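Local atomic coordinates of GP37 (PDB entry 5FT0), a protein that inhibits the RNA degradosome of the host of Pseudomonas phage phiKZ, probably by acting on RNase E. Residues Trp34-Asn37 / Ser42-Val45. Residues are numbered along the deposited sequence; the frame is centred on the assembly and turned at random.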
ATOM      1  N   TRP A  34      12.914   4.186  22.980  1.00 35.25           N
ATOM      2  CA  TRP A  34      11.862   5.121  23.343  1.00 33.99           C
ATOM      3  C   TRP A  34      12.473   6.462  23.719  1.00 35.74           C
ATOM      4  O   TRP A  34      13.622   6.540  24.161  1.00 38.77           O
ATOM      5  CB  TRP A  34      10.994   4.590  24.492  1.00 30.79           C
ATOM      6  CG  TRP A  34      11.721   4.378  25.781  1.00 31.15           C
ATOM      7  CD1 TRP A  34      12.388   3.253  26.170  1.00 30.88           C
ATOM      8  CD2 TRP A  34      11.834   5.307  26.866  1.00 34.26           C
ATOM      9  NE1 TRP A  34      12.920   3.428  27.425  1.00 34.73           N
ATOM     10  CE2 TRP A  34      12.593   4.680  27.876  1.00 36.58           C
ATOM     11  CE3 TRP A  34      11.371   6.610  27.082  1.00 33.70           C
ATOM     12  CZ2 TRP A  34      12.899   5.310  29.080  1.00 34.50           C
ATOM     13  CZ3 TRP A  34      11.677   7.234  28.279  1.00 34.47           C
ATOM     14  CH2 TRP A  34      12.432   6.584  29.262  1.00 30.91           C
ATOM     15  N   VAL A  35      11.685   7.517  23.530  1.00 34.75           N
ATOM     16  CA  VAL A  35      12.089   8.880  23.853  1.00 41.05           C
ATOM     17  C   VAL A  35      10.873   9.620  24.395  1.00 38.59           C
ATOM     18  O   VAL A  35       9.754   9.446  23.899  1.00 34.87           O
ATOM     19  CB  VAL A  35      12.690   9.599  22.623  1.00 47.36           C
ATOM     20  CG1 VAL A  35      11.763   9.479  21.421  1.00 37.30           C
ATOM     21  CG2 VAL A  35      12.977  11.062  22.936  1.00 48.65           C
ATOM     22  N   PHE A  36      11.091  10.430  25.426  1.00 41.79           N
ATOM     23  CA  PHE A  36      10.027  11.196  26.059  1.00 41.81           C
ATOM     24  C   PHE A  36       9.959  12.599  25.468  1.00 39.54           C
ATOM     25  O   PHE A  36      10.987  13.241  25.239  1.00 44.58           O
ATOM     26  CB  PHE A  36      10.258  11.260  27.570  1.00 31.81           C
ATOM     27  CG  PHE A  36       9.289  12.144  28.302  1.00 44.11           C
ATOM     28  CD1 PHE A  36       7.933  11.869  28.295  1.00 39.20           C
ATOM     29  CD2 PHE A  36       9.741  13.241  29.018  1.00 39.00           C
ATOM     30  CE1 PHE A  36       7.045  12.680  28.976  1.00 41.50           C
ATOM     31  CE2 PHE A  36       8.860  14.053  29.698  1.00 37.13           C
ATOM     32  CZ  PHE A  36       7.510  13.775  29.679  1.00 42.77           C
ATOM     33  N   ASN A  37       8.740  13.068  25.209  1.00 39.20           N
ATOM     34  CA  ASN A  37       8.537  14.410  24.677  1.00 45.44           C
ATOM     35  C   ASN A  37       7.859  15.275  25.729  1.00 52.26           C
ATOM     36  O   ASN A  37       6.663  15.089  26.000  1.00 52.91           O
ATOM     37  CB  ASN A  37       7.700  14.369  23.399  1.00 50.10           C
ATOM     38  CG  ASN A  37       7.612  15.725  22.718  1.00 60.95           C
ATOM     39  OD1 ASN A  37       8.305  16.670  23.096  1.00 59.05           O
ATOM     40  ND2 ASN A  37       6.759  15.823  21.704  1.00 58.12           N
ATOM     41  N   SER A  42       4.341  12.891  26.076  1.00 42.33           N
ATOM     42  CA  SER A  42       4.086  11.599  25.457  1.00 42.57           C
ATOM     43  C   SER A  42       5.397  10.844  25.302  1.00 40.97           C
ATOM     44  O   SER A  42       6.484  11.429  25.309  1.00 40.94           O
ATOM     45  CB  SER A  42       3.391  11.747  24.095  1.00 46.19           C
ATOM     46  OG  SER A  42       4.256  12.335  23.141  1.00 50.68           O
ATOM     47  N   VAL A  43       5.277   9.528  25.169  1.00 37.46           N
ATOM     48  CA  VAL A  43       6.413   8.639  24.958  1.00 34.33           C
ATOM     49  C   VAL A  43       6.248   8.002  23.588  1.00 38.97           C
ATOM     50  O   VAL A  43       5.208   7.396  23.300  1.00 41.29           O
ATOM     51  CB  VAL A  43       6.514   7.564  26.052  1.00 33.33           C
ATOM     52  CG1 VAL A  43       7.645   6.594  25.744  1.00 31.95           C
ATOM     53  CG2 VAL A  43       6.717   8.206  27.417  1.00 35.74           C
ATOM     54  N   PHE A  44       7.260   8.153  22.741  1.00 33.17           N
ATOM     55  CA  PHE A  44       7.305   7.482  21.451  1.00 36.33           C
ATOM     56  C   PHE A  44       8.166   6.236  21.587  1.00 39.69           C
ATOM     57  O   PHE A  44       9.273   6.302  22.127  1.00 40.27           O
ATOM     58  CB  PHE A  44       7.865   8.401  20.364  1.00 39.84           C
ATOM     59  CG  PHE A  44       7.898   7.769  19.002  1.00 37.32           C
ATOM     60  CD1 PHE A  44       6.745   7.676  18.242  1.00 38.38           C
ATOM     61  CD2 PHE A  44       9.078   7.255  18.489  1.00 37.62           C
ATOM     62  CE1 PHE A  44       6.768   7.091  16.990  1.00 47.13           C
ATOM     63  CE2 PHE A  44       9.108   6.667  17.238  1.00 46.74           C
ATOM     64  CZ  PHE A  44       7.953   6.585  16.487  1.00 42.70           C
ATOM     65  N   VAL A  45       7.654   5.105  21.104  1.00 40.38           N
ATOM     66  CA  VAL A  45       8.300   3.809  21.267  1.00 38.46           C
ATOM     67  C   VAL A  45       8.540   3.200  19.894  1.00 42.36           C
ATOM     68  O   VAL A  45       7.673   3.266  19.016  1.00 46.57           O
ATOM     69  CB  VAL A  45       7.448   2.863  22.142  1.00 35.85           C
ATOM     70  CG1 VAL A  45       8.128   1.511  22.296  1.00 30.59           C
ATOM     71  CG2 VAL A  45       7.189   3.488  23.501  1.00 36.83           C
TER
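Val35 and Phe44 form a hydrogen-bonded pair in an antiparallel beta hairpin, strands 30-37 and 42-48; within 34-37 and 42-45 the second such pair is Asn37 with Ser42, next to the turn. The ladder illustrates how hydrogen-bonded and non-hydrogen-bonded pairs alternate, sending their side chains to opposite faces of the sheet. Both hydrogen-bonded pairs bond reciprocally. Around Val35 and Phe44 the two N...O distances, Val35 N to Phe44 O and Phe44 N to Val35 O, are equal at 3.0 Å. Nearer the turn the ladder is uneven: Asn37 N reaches Ser42 O at 2.8 Å and almost straight, whereas the return bond from Ser42 N to Asn37 O stretches to 3.2 Å. Asp40, within the turn, accepts a hydrogen bond from the Ser42 hydroxyl.

Apolar contacts are made mainly by the non-hydrogen-bonded residues, Trp34, Phe36, Val43 and Val45, whose shared face meets helix 67-82 through Trp34 and Val45. The two methyls of Val43 divide the aromatic neighbours. Val43 CG1 lies 4.0 Å from Trp34 CE3, and the indole NE1 is bonded to Asp67, the first residue of that helix. With CG anti to the backbone N (chi1 174°), the Phe36 ring leans toward the partner strand, presenting its edge to the second methyl, with Phe36 CD1 4.0 Å from Val43 CG2 and 3.3 Å from Ser42 O.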